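Local coordinates for probable oxidoreductase protein (Rhizobium etli, PDB 4FB5), which probably acts as a nucleotide-dependent oxidoreductase of the GFO/IDH/MocA family, joining a Rossmann-type nucleotide-binding domain to a large beta-sheet domain, at residues 44-49 with 345-350; 48-53 with 330-335; 223-228 with 259-264; 227-232 with 387-392. All coordinates share one frame; numbering follows the deposited sequence.

Contact 1. Residues 44-49 with 345-350; sequences WNAVKT and LKIIEC
In the Rossmann-type domain, the bend between helices 35-44 and 47-51 rests on helix 344-358 through Trp44, Ala46 and Val47, which meet Ile347 and Cys350. The centre of the contact is a sulfur-aromatic pair. Cys350 SG sits over one face of the Trp44 indole, 3.8 Å from the centroid of its six-membered ring and 26° off the normal, displaced toward the rim so that Trp44 CE3 is its nearest atom at 3.4 Å. Because SG points opposite the backbone N (chi1 176°), it projects from helix 344-358 into the angle between the indole and Val47. Both Val47 methyls close on the sulfur, with CG2 3.6 Å from Cys350 SG.

The two segments lie some 300 residues apart in the chain, so helix 344-358 returns to pack on the bend that follows helix 35-44 of the Rossmann-type fold. One turn earlier on that late helix, Ile347 reaches Ala46 with its CD1, 4.1 Å from Ala46 CB, while its CG2 lies 4.4 Å from Val47 CG1. Ala46 holds the N-cap position of helix 47-51. No hydrogen bond links the two segments. The polar edge of Trp44 is satisfied elsewhere, NE1 bonding Ser99 OG, and the Trp122 ring meets the indole nearly at right angles.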
loop_
_atom_site.group_PDB
_atom_site.type_symbol
_atom_site.label_atom_id
_atom_site.label_comp_id
_atom_site.label_asym_id
_atom_site.label_seq_id
_atom_site.Cartn_x
_atom_site.Cartn_y
_atom_site.Cartn_z
ATOM N N TRP A 44 20.348 13.289 -24.221
ATOM C CA TRP A 44 21.051 13.319 -25.526
ATOM C C TRP A 44 22.237 12.340 -25.509
ATOM O O TRP A 44 22.483 11.607 -26.486
ATOM C CB TRP A 44 21.517 14.738 -25.911
ATOM C CG TRP A 44 20.448 15.701 -26.359
ATOM C CD1 TRP A 44 20.074 16.886 -25.746
ATOM C CD2 TRP A 44 19.613 15.573 -27.513
ATOM N NE1 TRP A 44 19.056 17.497 -26.464
ATOM C CE2 TRP A 44 18.770 16.713 -27.560
ATOM C CE3 TRP A 44 19.495 14.607 -28.521
ATOM C CZ2 TRP A 44 17.834 16.899 -28.574
ATOM C CZ3 TRP A 44 18.568 14.803 -29.536
ATOM C CH2 TRP A 44 17.751 15.935 -29.557
ATOM N N ASN A 45 22.923 12.272 -24.375
ATOM C CA ASN A 45 24.061 11.378 -24.250
ATOM C C ASN A 45 23.680 9.905 -24.201
ATOM O O ASN A 45 24.567 9.061 -24.219
ATOM C CB ASN A 45 24.900 11.780 -23.034
ATOM C CG ASN A 45 26.152 10.954 -22.865
ATOM O OD1 ASN A 45 27.024 10.918 -23.751
ATOM N ND2 ASN A 45 26.281 10.303 -21.695
ATOM N N ALA A 46 22.388 9.564 -24.170
ATOM C CA ALA A 46 22.040 8.162 -23.919
ATOM C C ALA A 46 21.050 7.535 -24.860
ATOM O O ALA A 46 20.998 6.317 -24.953
ATOM C CB ALA A 46 21.557 7.987 -22.499
ATOM N N VAL A 47 20.236 8.342 -25.521
ATOM C CA VAL A 47 19.236 7.811 -26.435
ATOM C C VAL A 47 19.756 6.655 -27.234
ATOM O O VAL A 47 19.087 5.607 -27.315
ATOM C CB VAL A 47 18.782 8.791 -27.514
ATOM C CG1 VAL A 47 17.307 9.028 -27.411
ATOM C CG2 VAL A 47 19.621 10.073 -27.533
ATOM N N LYS A 48 20.925 6.843 -27.853
ATOM C CA LYS A 48 21.372 5.860 -28.809
ATOM C C LYS A 48 21.714 4.573 -28.152
ATOM O O LYS A 48 21.217 3.553 -28.599
ATOM C CB LYS A 48 22.512 6.333 -29.712
ATOM C CG LYS A 48 22.661 5.491 -30.986
ATOM C CD LYS A 48 24.060 5.684 -31.557
ATOM C CE LYS A 48 24.175 5.264 -33.026
ATOM N NZ LYS A 48 24.440 3.785 -33.113
ATOM N N THR A 49 22.542 4.593 -27.114
ATOM C CA THR A 49 22.826 3.335 -26.389
ATOM C C THR A 49 21.584 2.584 -25.871
ATOM O O THR A 49 21.498 1.370 -25.996
ATOM C CB THR A 49 23.769 3.510 -25.231
ATOM O OG1 THR A 49 24.913 4.272 -25.649
ATOM C CG2 THR A 49 24.216 2.143 -24.766
ATOM N N LEU A 345 12.521 8.975 -18.305
ATOM C CA LEU A 345 11.444 9.574 -19.073
ATOM C C LEU A 345 11.913 10.662 -20.025
ATOM O O LEU A 345 11.227 10.975 -20.986
ATOM C CB LEU A 345 10.422 10.201 -18.145
ATOM C CG LEU A 345 9.823 9.346 -17.045
ATOM C CD1 LEU A 345 9.083 10.267 -16.131
ATOM C CD2 LEU A 345 8.900 8.304 -17.614
ATOM N N LYS A 346 13.053 11.274 -19.736
ATOM C CA LYS A 346 13.566 12.294 -20.612
ATOM C C LYS A 346 14.228 11.659 -21.831
ATOM O O LYS A 346 14.174 12.233 -22.914
ATOM C CB LYS A 346 14.544 13.229 -19.907
ATOM C CG LYS A 346 14.428 14.702 -20.371
ATOM C CD LYS A 346 13.101 15.322 -19.926
ATOM C CE LYS A 346 12.836 16.705 -20.513
ATOM N NZ LYS A 346 11.767 17.441 -19.719
ATOM N N ILE A 347 14.817 10.479 -21.657
ATOM C CA ILE A 347 15.459 9.738 -22.740
ATOM C C ILE A 347 14.417 9.322 -23.791
ATOM O O ILE A 347 14.619 9.483 -24.996
ATOM C CB ILE A 347 16.149 8.467 -22.197
ATOM C CG1 ILE A 347 17.294 8.812 -21.252
ATOM C CG2 ILE A 347 16.610 7.577 -23.330
ATOM C CD1 ILE A 347 17.931 7.596 -20.565
ATOM N N ILE A 348 13.288 8.794 -23.326
ATOM C CA ILE A 348 12.183 8.418 -24.199
ATOM C C ILE A 348 11.669 9.663 -24.931
ATOM O O ILE A 348 11.507 9.656 -26.144
ATOM C CB ILE A 348 11.092 7.778 -23.365
ATOM C CG1 ILE A 348 11.568 6.416 -22.867
ATOM C CG2 ILE A 348 9.804 7.665 -24.131
ATOM C CD1 ILE A 348 10.830 5.890 -21.643
ATOM N N GLU A 349 11.429 10.750 -24.209
ATOM C CA GLU A 349 11.014 12.000 -24.866
ATOM C C GLU A 349 12.040 12.464 -25.929
ATOM O O GLU A 349 11.671 12.875 -27.003
ATOM C CB GLU A 349 10.795 13.089 -23.827
ATOM C CG GLU A 349 10.329 14.400 -24.405
ATOM C CD GLU A 349 9.952 15.404 -23.334
ATOM O OE1 GLU A 349 10.825 16.256 -23.044
ATOM O OE2 GLU A 349 8.803 15.329 -22.787
ATOM N N CYS A 350 13.325 12.381 -25.608
ATOM C CA CYS A 350 14.385 12.643 -26.552
ATOM C C CYS A 350 14.232 11.724 -27.774
ATOM O O CYS A 350 14.247 12.171 -28.934
ATOM C CB CYS A 350 15.742 12.437 -25.881
ATOM S SG CYS A 350 17.117 12.645 -27.031
#

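Contact 2. Residues 48-53 with 330-335; sequences KTVFGD and DRFIPA
Arg331 grips the end of helix 47-51 by a backbone carbonyl, that of Phe51. Its NH2 donates to Phe51 O at 2.6 Å with an N-H...O angle of 154°, and its NE adds a weak second bond to Phe51 O at 3.1 Å. The oxygen lies near the guanidinium plane, yet the NH2 donor stands above the carbonyl plane rather than on a lone pair. Bends at chi2 and chi3 fold the arginine back so that its head meets the carbonyl while CG lies 4.2 Å from Phe51 CD1. The carbonyl of Val50 sits over one guanidinium face but is not bonded to it; it accepts a bond from Lys38 NZ of the second subunit, which also bonds Arg331 O. Gly52, with positive phi where the helix stops, sends its N to Lys48 O at 2.6 Å. With a leucine in place of Arg331, Phe51 O would probably be left without the side-chain donors that hold it here, and the helix end would lose its polar tie to this position, leaving the Val50-Phe332 packing.

The apolar half is a CH-pi contact: Val50 CG1 stands 3.6 Å from the Phe332 ring centroid, 14° off the normal. Asp53 OD1 forms a salt bridge with Arg351 of helix 344-358. The contact thus fills a corner where helices 47-51 and 329-332 meet helix 344-358, whose Ile347 and Ile348 pack on Phe332, with the second subunit alongside.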
loop_
_atom_site.group_PDB
_atom_site.type_symbol
_atom_site.label_atom_id
_atom_site.label_comp_id
_atom_site.label_asym_id
_atom_site.label_seq_id
_atom_site.Cartn_x
_atom_site.Cartn_y
_atom_site.Cartn_z
ATOM N N LYS A 48 20.925 6.843 -27.853
ATOM C CA LYS A 48 21.372 5.860 -28.809
ATOM C C LYS A 48 21.714 4.573 -28.152
ATOM O O LYS A 48 21.217 3.553 -28.599
ATOM C CB LYS A 48 22.512 6.333 -29.712
ATOM C CG LYS A 48 22.661 5.491 -30.986
ATOM C CD LYS A 48 24.060 5.684 -31.557
ATOM C CE LYS A 48 24.175 5.264 -33.026
ATOM N NZ LYS A 48 24.440 3.785 -33.113
ATOM N N THR A 49 22.542 4.593 -27.114
ATOM C CA THR A 49 22.826 3.335 -26.389
ATOM C C THR A 49 21.584 2.584 -25.871
ATOM O O THR A 49 21.498 1.370 -25.996
ATOM C CB THR A 49 23.769 3.510 -25.231
ATOM O OG1 THR A 49 24.913 4.272 -25.649
ATOM C CG2 THR A 49 24.216 2.143 -24.766
ATOM N N VAL A 50 20.618 3.307 -25.310
ATOM C CA VAL A 50 19.350 2.716 -24.909
ATOM C C VAL A 50 18.534 2.183 -26.095
ATOM O O VAL A 50 18.151 1.004 -26.117
ATOM C CB VAL A 50 18.477 3.738 -24.161
ATOM C CG1 VAL A 50 17.141 3.095 -23.756
ATOM C CG2 VAL A 50 19.203 4.244 -22.977
ATOM N N PHE A 51 18.244 3.063 -27.051
ATOM C CA PHE A 51 17.310 2.748 -28.105
ATOM C C PHE A 51 17.926 2.009 -29.291
ATOM O O PHE A 51 17.297 1.085 -29.812
ATOM C CB PHE A 51 16.575 4.007 -28.574
ATOM C CG PHE A 51 15.349 4.329 -27.772
ATOM C CD1 PHE A 51 14.150 3.680 -28.017
ATOM C CD2 PHE A 51 15.396 5.255 -26.742
ATOM C CE1 PHE A 51 13.007 3.974 -27.250
ATOM C CE2 PHE A 51 14.264 5.545 -25.983
ATOM C CZ PHE A 51 13.074 4.903 -26.240
ATOM N N GLY A 52 19.120 2.412 -29.741
ATOM C CA GLY A 52 19.860 1.648 -30.770
ATOM C C GLY A 52 19.546 1.933 -32.247
ATOM O O GLY A 52 20.352 1.659 -33.127
ATOM N N ASP A 53 18.374 2.496 -32.514
ATOM C CA ASP A 53 17.877 2.682 -33.873
ATOM C C ASP A 53 18.080 4.101 -34.367
ATOM O O ASP A 53 17.389 4.546 -35.291
ATOM C CB ASP A 53 16.385 2.317 -33.953
ATOM C CG ASP A 53 15.553 2.939 -32.809
ATOM O OD1 ASP A 53 14.415 3.417 -33.041
ATOM O OD2 ASP A 53 16.044 2.937 -31.659
ATOM N N ASP A 330 11.152 -2.258 -22.514
ATOM C CA ASP A 330 12.071 -3.311 -22.964
ATOM C C ASP A 330 13.425 -2.742 -23.386
ATOM O O ASP A 330 14.473 -3.340 -23.166
ATOM C CB ASP A 330 11.461 -4.135 -24.107
ATOM C CG ASP A 330 11.246 -3.319 -25.350
ATOM O OD1 ASP A 330 10.790 -2.171 -25.276
ATOM O OD2 ASP A 330 11.533 -3.833 -26.433
ATOM N N ARG A 331 13.436 -1.563 -23.962
ATOM C CA ARG A 331 14.735 -1.050 -24.279
ATOM C C ARG A 331 15.604 -0.701 -23.027
ATOM O O ARG A 331 16.822 -0.610 -23.123
ATOM C CB ARG A 331 14.636 0.086 -25.299
ATOM C CG ARG A 331 13.715 -0.203 -26.514
ATOM C CD ARG A 331 14.263 -1.220 -27.527
ATOM N NE ARG A 331 15.565 -0.809 -28.052
ATOM C CZ ARG A 331 16.662 -1.567 -28.005
ATOM N NH1 ARG A 331 16.604 -2.794 -27.488
ATOM N NH2 ARG A 331 17.812 -1.107 -28.479
ATOM N N PHE A 332 15.001 -0.555 -21.849
ATOM C CA PHE A 332 15.802 -0.245 -20.650
ATOM C C PHE A 332 16.219 -1.445 -19.836
ATOM O O PHE A 332 17.325 -1.478 -19.308
ATOM C CB PHE A 332 15.123 0.784 -19.738
ATOM C CG PHE A 332 14.932 2.109 -20.377
ATOM C CD1 PHE A 332 13.891 2.315 -21.281
ATOM C CD2 PHE A 332 15.797 3.142 -20.113
ATOM C CE1 PHE A 332 13.709 3.561 -21.919
ATOM C CE2 PHE A 332 15.648 4.385 -20.734
ATOM C CZ PHE A 332 14.593 4.601 -21.633
ATOM N N ILE A 333 15.332 -2.414 -19.711
ATOM C CA ILE A 333 15.603 -3.559 -18.853
ATOM C C ILE A 333 14.882 -4.814 -19.353
ATOM O O ILE A 333 13.715 -4.785 -19.693
ATOM C CB ILE A 333 15.124 -3.306 -17.410
ATOM C CG1 ILE A 333 15.299 -1.844 -16.996
ATOM C CG2 ILE A 333 15.805 -4.284 -16.434
ATOM C CD1 ILE A 333 14.613 -1.519 -15.704
ATOM N N PRO A 334 15.562 -5.942 -19.380
ATOM C CA PRO A 334 14.768 -7.090 -19.832
ATOM C C PRO A 334 14.030 -7.872 -18.727
ATOM O O PRO A 334 13.558 -8.961 -18.999
ATOM C CB PRO A 334 15.846 -8.002 -20.427
ATOM C CG PRO A 334 17.039 -7.743 -19.484
ATOM C CD PRO A 334 16.953 -6.311 -19.054
ATOM N N ALA A 335 13.980 -7.367 -17.497
ATOM C CA ALA A 335 13.233 -8.043 -16.427
ATOM C C ALA A 335 12.095 -7.169 -15.913
ATOM O O ALA A 335 12.284 -5.973 -15.723
ATOM C CB ALA A 335 14.164 -8.420 -15.293
#

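Contact 3. Residues 223-228 with 259-264; sequences GHVEAV and MRLDGG
Glu226 and Ala227 both face Arg260, which makes a classic beta bulge in the antiparallel pairing of strands 225-233 and 254-261. Glu226 N donates to Arg260 O at 2.8 Å, and Arg260 N returns a longer bond to Ala227 O at 3.2 Å. Beyond the strand end, Asp262 N bonds His224 O at 3.3 Å, just where the chain turns off through Gly263.

Side chains fill in around this backbone frame. Val225 splits its methyls: CG2 meets Leu261 CD2 at 3.7 Å, whereas CG1, set opposite the backbone N (chi1 177°), lies 4.2 Å from CB of Met259, which is modelled as selenomethionine. Val228 lies on the same sheet face as Met259, its CG1 4.3 Å from Met259 CB. Leu215 and Leu218 of helix 206-221 pack over this apolar patch.

The carboxylate end of Glu226 sits against residues 261-262, though its exact placement is doubtful. With an alanine here the main-chain bond to Arg260 O would remain, but Asp262 would probably lose the side chain that lies beside it. Further out, Arg260 holds its own turn, NH1 donating in the guanidinium plane to Gly264 O at 2.8 Å, while NH2 forms a salt bridge with Asp231 of the third subunit.

At the exposed end of the pair, Glu226 and Asp262 bring two acids together. The 3.6 Å approach of Glu226 OE2 to Asp262 OD1 is of uncertain precision; if the model is right, the two groups may share a proton or need a counter-charge.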
loop_
_atom_site.group_PDB
_atom_site.type_symbol
_atom_site.label_atom_id
_atom_site.label_comp_id
_atom_site.label_asym_id
_atom_site.label_seq_id
_atom_site.Cartn_x
_atom_site.Cartn_y
_atom_site.Cartn_z
ATOM N N GLY A 223 -8.158 14.245 -24.730
ATOM C CA GLY A 223 -7.867 15.346 -25.581
ATOM C C GLY A 223 -7.952 16.591 -24.736
ATOM O O GLY A 223 -7.780 16.537 -23.503
ATOM N N HIS A 224 -8.204 17.708 -25.415
ATOM C CA HIS A 224 -8.174 19.024 -24.825
ATOM C C HIS A 224 -9.380 19.357 -23.923
ATOM O O HIS A 224 -10.358 18.632 -23.881
ATOM C CB HIS A 224 -7.979 20.051 -25.928
ATOM C CG HIS A 224 -6.570 20.139 -26.424
ATOM N ND1 HIS A 224 -5.525 20.571 -25.631
ATOM C CD2 HIS A 224 -6.032 19.867 -27.638
ATOM C CE1 HIS A 224 -4.402 20.551 -26.327
ATOM N NE2 HIS A 224 -4.683 20.138 -27.554
ATOM N N VAL A 225 -9.285 20.447 -23.178
ATOM C CA VAL A 225 -10.283 20.774 -22.162
ATOM C C VAL A 225 -11.310 21.761 -22.724
ATOM O O VAL A 225 -10.960 22.646 -23.520
ATOM C CB VAL A 225 -9.558 21.381 -20.958
ATOM C CG1 VAL A 225 -10.505 21.789 -19.932
ATOM C CG2 VAL A 225 -8.676 20.347 -20.377
ATOM N N GLU A 226 -12.564 21.659 -22.307
ATOM C CA GLU A 226 -13.613 22.414 -23.022
ATOM C C GLU A 226 -14.375 23.420 -22.217
ATOM O O GLU A 226 -14.704 24.470 -22.732
ATOM C CB GLU A 226 -14.557 21.494 -23.797
ATOM C CG GLU A 226 -13.833 20.838 -24.994
ATOM C CD GLU A 226 -14.547 19.571 -25.530
ATOM O OE1 GLU A 226 -15.760 19.355 -25.193
ATOM O OE2 GLU A 226 -13.880 18.804 -26.298
ATOM N N ALA A 227 -14.659 23.118 -20.970
ATOM C CA ALA A 227 -15.174 24.110 -20.068
ATOM C C ALA A 227 -14.442 23.863 -18.749
ATOM O O ALA A 227 -13.999 22.744 -18.515
ATOM C CB ALA A 227 -16.644 23.942 -19.917
ATOM N N VAL A 228 -14.291 24.894 -17.913
ATOM C CA VAL A 228 -13.567 24.818 -16.648
ATOM C C VAL A 228 -14.194 25.755 -15.641
ATOM O O VAL A 228 -14.736 26.771 -16.032
ATOM C CB VAL A 228 -12.040 25.154 -16.770
ATOM C CG1 VAL A 228 -11.340 24.213 -17.767
ATOM C CG2 VAL A 228 -11.777 26.630 -17.121
HETATM N N MSE A 259 -14.000 20.209 -14.655
HETATM C CA MSE A 259 -13.884 20.403 -16.094
HETATM C C MSE A 259 -14.781 19.492 -16.922
HETATM O O MSE A 259 -15.540 18.693 -16.395
HETATM C CB MSE A 259 -12.447 20.247 -16.578
HETATM C CG MSE A 259 -11.402 20.516 -15.536
HETATM SE SE MSE A 259 -9.539 20.215 -16.161
HETATM C CE MSE A 259 -9.423 18.270 -15.939
ATOM N N ARG A 260 -14.678 19.662 -18.236
ATOM C CA ARG A 260 -15.291 18.796 -19.221
ATOM C C ARG A 260 -14.276 18.655 -20.329
ATOM O O ARG A 260 -13.777 19.639 -20.832
ATOM C CB ARG A 260 -16.569 19.426 -19.762
ATOM C CG ARG A 260 -17.685 19.497 -18.745
ATOM C CD ARG A 260 -18.400 18.179 -18.699
ATOM N NE ARG A 260 -19.339 18.052 -17.598
ATOM C CZ ARG A 260 -20.039 16.949 -17.364
ATOM N NH1 ARG A 260 -19.889 15.881 -18.151
ATOM N NH2 ARG A 260 -20.886 16.913 -16.345
ATOM N N LEU A 261 -13.920 17.444 -20.687
ATOM C CA LEU A 261 -13.035 17.298 -21.806
ATOM C C LEU A 261 -13.819 16.952 -23.047
ATOM O O LEU A 261 -15.061 16.829 -23.041
ATOM C CB LEU A 261 -12.036 16.185 -21.571
ATOM C CG LEU A 261 -11.396 16.047 -20.206
ATOM C CD1 LEU A 261 -10.931 14.609 -19.990
ATOM C CD2 LEU A 261 -10.235 17.030 -20.082
ATOM N N ASP A 262 -13.043 16.804 -24.111
ATOM C CA ASP A 262 -13.439 16.159 -25.344
ATOM C C ASP A 262 -14.335 14.984 -25.046
ATOM O O ASP A 262 -13.990 14.117 -24.207
ATOM C CB ASP A 262 -12.189 15.636 -26.039
ATOM C CG ASP A 262 -12.029 16.188 -27.439
ATOM O OD1 ASP A 262 -12.936 15.931 -28.298
ATOM O OD2 ASP A 262 -10.986 16.876 -27.667
ATOM N N GLY A 263 -15.489 14.965 -25.706
ATOM C CA GLY A 263 -16.422 13.839 -25.583
ATOM C C GLY A 263 -17.402 13.954 -24.418
ATOM O O GLY A 263 -18.080 12.951 -24.063
ATOM N N GLY A 264 -17.492 15.157 -23.833
ATOM C CA GLY A 264 -18.219 15.364 -22.570
ATOM C C GLY A 264 -17.755 14.653 -21.274
ATOM O O GLY A 264 -18.504 14.664 -20.298
#

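Contact 4. Residues 227-232 with 387-392; sequences AVITDM and RRWIEI
The indole of Trp389 carries Ile229 on one face: Ile229 CG2 stands above the six-membered ring, 3.7 Å from its centroid and 16° off the normal, a CH-pi contact in which the two side chains cross at about a right angle. At the ring edge, near its plane, runs the backbone of Ala227, whose CB approaches Trp389 CE3 obliquely at 3.9 Å. A second flat group, the Arg388 guanidinium, has Ile390 CG1 over one face and a salt bridge to Glu386.

The setting is the edge of the large mixed sheet of the C-terminal domain, where the chain's last short strand, 390-391, joins strand 225-233 antiparallel. Val228 and Ile390 form a hydrogen-bonded pair, Ile390 N to Val228 O at 3.0 Å and Val228 N to Ile390 O at 3.1 Å, and the adjoining non-hydrogen-bonded pair sets Glu391 beside Ala227. This edge illustrates how a subunit interface can be built on a sheet margin. Across that interface, Arg387 of the third subunit makes a cation-pi contact with Trp389 and an intersubunit salt bridge with Glu391, and both interactions are returned in the other direction.

Ile229 places its branches by a CG1 opposite the backbone N (chi1 177°), which turns CG2 to the indole and lets CD1 reach back along the Arg388-Trp389 peptide. At the last modelled residue, Ile392 CD1 meets Val228 CG1 at 4.0 Å.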
loop_
_atom_site.group_PDB
_atom_site.type_symbol
_atom_site.label_atom_id
_atom_site.label_comp_id
_atom_site.label_asym_id
_atom_site.label_seq_id
_atom_site.Cartn_x
_atom_site.Cartn_y
_atom_site.Cartn_z
ATOM N N ALA A 227 -14.659 23.118 -20.970
ATOM C CA ALA A 227 -15.174 24.110 -20.068
ATOM C C ALA A 227 -14.442 23.863 -18.749
ATOM O O ALA A 227 -13.999 22.744 -18.515
ATOM C CB ALA A 227 -16.644 23.942 -19.917
ATOM N N VAL A 228 -14.291 24.894 -17.913
ATOM C CA VAL A 228 -13.567 24.818 -16.648
ATOM C C VAL A 228 -14.194 25.755 -15.641
ATOM O O VAL A 228 -14.736 26.771 -16.032
ATOM C CB VAL A 228 -12.040 25.154 -16.770
ATOM C CG1 VAL A 228 -11.340 24.213 -17.767
ATOM C CG2 VAL A 228 -11.777 26.630 -17.121
ATOM N N ILE A 229 -14.172 25.402 -14.356
ATOM C CA ILE A 229 -14.378 26.403 -13.336
ATOM C C ILE A 229 -13.473 26.136 -12.114
ATOM O O ILE A 229 -13.472 25.028 -11.559
ATOM C CB ILE A 229 -15.807 26.580 -12.901
ATOM C CG1 ILE A 229 -15.825 27.622 -11.779
ATOM C CG2 ILE A 229 -16.359 25.284 -12.318
ATOM C CD1 ILE A 229 -17.087 28.420 -11.600
ATOM N N THR A 230 -12.789 27.194 -11.665
ATOM C CA THR A 230 -11.656 27.085 -10.809
ATOM C C THR A 230 -11.827 27.743 -9.445
ATOM O O THR A 230 -12.325 28.840 -9.361
ATOM C CB THR A 230 -10.531 27.734 -11.528
ATOM O OG1 THR A 230 -10.373 27.066 -12.786
ATOM C CG2 THR A 230 -9.253 27.630 -10.743
ATOM N N ASP A 231 -11.433 27.046 -8.382
ATOM C CA ASP A 231 -11.233 27.648 -7.066
ATOM C C ASP A 231 -9.725 27.636 -6.825
ATOM O O ASP A 231 -9.042 26.689 -7.220
ATOM C CB ASP A 231 -11.975 26.893 -5.956
ATOM C CG ASP A 231 -12.034 27.697 -4.664
ATOM O OD1 ASP A 231 -11.591 28.873 -4.710
ATOM O OD2 ASP A 231 -12.493 27.195 -3.603
HETATM N N MSE A 232 -9.192 28.705 -6.240
HETATM C CA MSE A 232 -7.724 28.830 -6.096
HETATM C C MSE A 232 -7.357 29.208 -4.708
HETATM O O MSE A 232 -8.105 29.950 -4.087
HETATM C CB MSE A 232 -7.145 29.832 -7.069
HETATM C CG MSE A 232 -6.672 29.115 -8.246
HETATM SE SE MSE A 232 -6.112 30.320 -9.582
HETATM C CE MSE A 232 -4.570 29.431 -10.341
ATOM N N ARG A 387 -15.219 34.279 -11.335
ATOM C CA ARG A 387 -16.106 33.438 -10.571
ATOM C C ARG A 387 -17.222 32.762 -11.368
ATOM O O ARG A 387 -18.357 32.652 -10.902
ATOM C CB ARG A 387 -16.658 34.227 -9.389
ATOM C CG ARG A 387 -15.755 34.079 -8.184
ATOM C CD ARG A 387 -16.205 34.888 -6.960
ATOM N NE ARG A 387 -17.512 34.480 -6.420
ATOM C CZ ARG A 387 -17.721 33.543 -5.484
ATOM N NH1 ARG A 387 -16.713 32.841 -4.955
ATOM N NH2 ARG A 387 -18.965 33.300 -5.069
ATOM N N ARG A 388 -16.910 32.273 -12.560
ATOM C CA ARG A 388 -17.962 31.673 -13.401
ATOM C C ARG A 388 -17.391 30.534 -14.282
ATOM O O ARG A 388 -16.200 30.518 -14.583
ATOM C CB ARG A 388 -18.617 32.770 -14.288
ATOM C CG ARG A 388 -17.614 33.536 -15.194
ATOM C CD ARG A 388 -18.197 34.490 -16.225
ATOM N NE ARG A 388 -17.137 34.890 -17.170
ATOM C CZ ARG A 388 -17.099 34.556 -18.477
ATOM N NH1 ARG A 388 -18.128 33.860 -19.045
ATOM N NH2 ARG A 388 -16.035 34.944 -19.227
ATOM N N TRP A 389 -18.231 29.600 -14.726
ATOM C CA TRP A 389 -17.785 28.646 -15.754
ATOM C C TRP A 389 -17.252 29.385 -16.940
ATOM O O TRP A 389 -17.766 30.435 -17.254
ATOM C CB TRP A 389 -18.951 27.786 -16.216
ATOM C CG TRP A 389 -19.211 26.661 -15.329
ATOM C CD1 TRP A 389 -20.054 26.640 -14.283
ATOM C CD2 TRP A 389 -18.611 25.365 -15.405
ATOM N NE1 TRP A 389 -20.050 25.403 -13.689
ATOM C CE2 TRP A 389 -19.175 24.592 -14.372
ATOM C CE3 TRP A 389 -17.666 24.783 -16.256
ATOM C CZ2 TRP A 389 -18.797 23.264 -14.131
ATOM C CZ3 TRP A 389 -17.300 23.457 -16.045
ATOM C CH2 TRP A 389 -17.857 22.712 -14.982
ATOM N N ILE A 390 -16.278 28.818 -17.636
ATOM C CA ILE A 390 -15.724 29.388 -18.875
ATOM C C ILE A 390 -15.499 28.332 -19.924
ATOM O O ILE A 390 -14.826 27.358 -19.657
ATOM C CB ILE A 390 -14.368 30.031 -18.619
ATOM C CG1 ILE A 390 -14.537 31.241 -17.676
ATOM C CG2 ILE A 390 -13.666 30.311 -19.943
ATOM C CD1 ILE A 390 -13.758 32.469 -18.004
ATOM N N GLU A 391 -16.032 28.542 -21.127
ATOM C CA GLU A 391 -15.917 27.597 -22.231
ATOM C C GLU A 391 -14.686 27.946 -23.067
ATOM O O GLU A 391 -14.236 29.066 -23.015
ATOM C CB GLU A 391 -17.188 27.676 -23.090
ATOM C CG GLU A 391 -18.545 27.531 -22.311
ATOM C CD GLU A 391 -19.175 26.104 -22.349
ATOM O OE1 GLU A 391 -18.813 25.267 -23.228
ATOM O OE2 GLU A 391 -20.051 25.821 -21.486
ATOM N N ILE A 392 -14.143 27.014 -23.844
ATOM C CA ILE A 392 -12.867 27.245 -24.541
ATOM C C ILE A 392 -12.882 26.773 -26.012
ATOM O O ILE A 392 -12.787 27.586 -26.956
ATOM C CB ILE A 392 -11.707 26.549 -23.791
ATOM C CG1 ILE A 392 -11.662 26.966 -22.314
ATOM C CG2 ILE A 392 -10.376 26.854 -24.429
ATOM C CD1 ILE A 392 -11.135 25.903 -21.373
#

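Overall arrangement
The four contacts fall into two well-separated pairs. Contacts 1 and 2, with centres about 10 Å apart, share helix 47-51 and touch directly: Ile348 CG1 lies 3.7 Å from Phe332 CE1. Both border the second subunit. Contacts 3 and 4, about 11 Å between centres, share strand 225-233 and are joined by a probable hydrogen bond from Ile392 N to Glu226 O, 2.8 Å long; both border the third subunit. Between the pairs the centres are 32 to 43 Å apart. Segment 44-49 of contact 1 begins at the end of helix 35-44, which follows a GxGxxG-like turn, consistent with nucleotide binding nearby, whereas contacts 3 and 4 belong to the sheet domain.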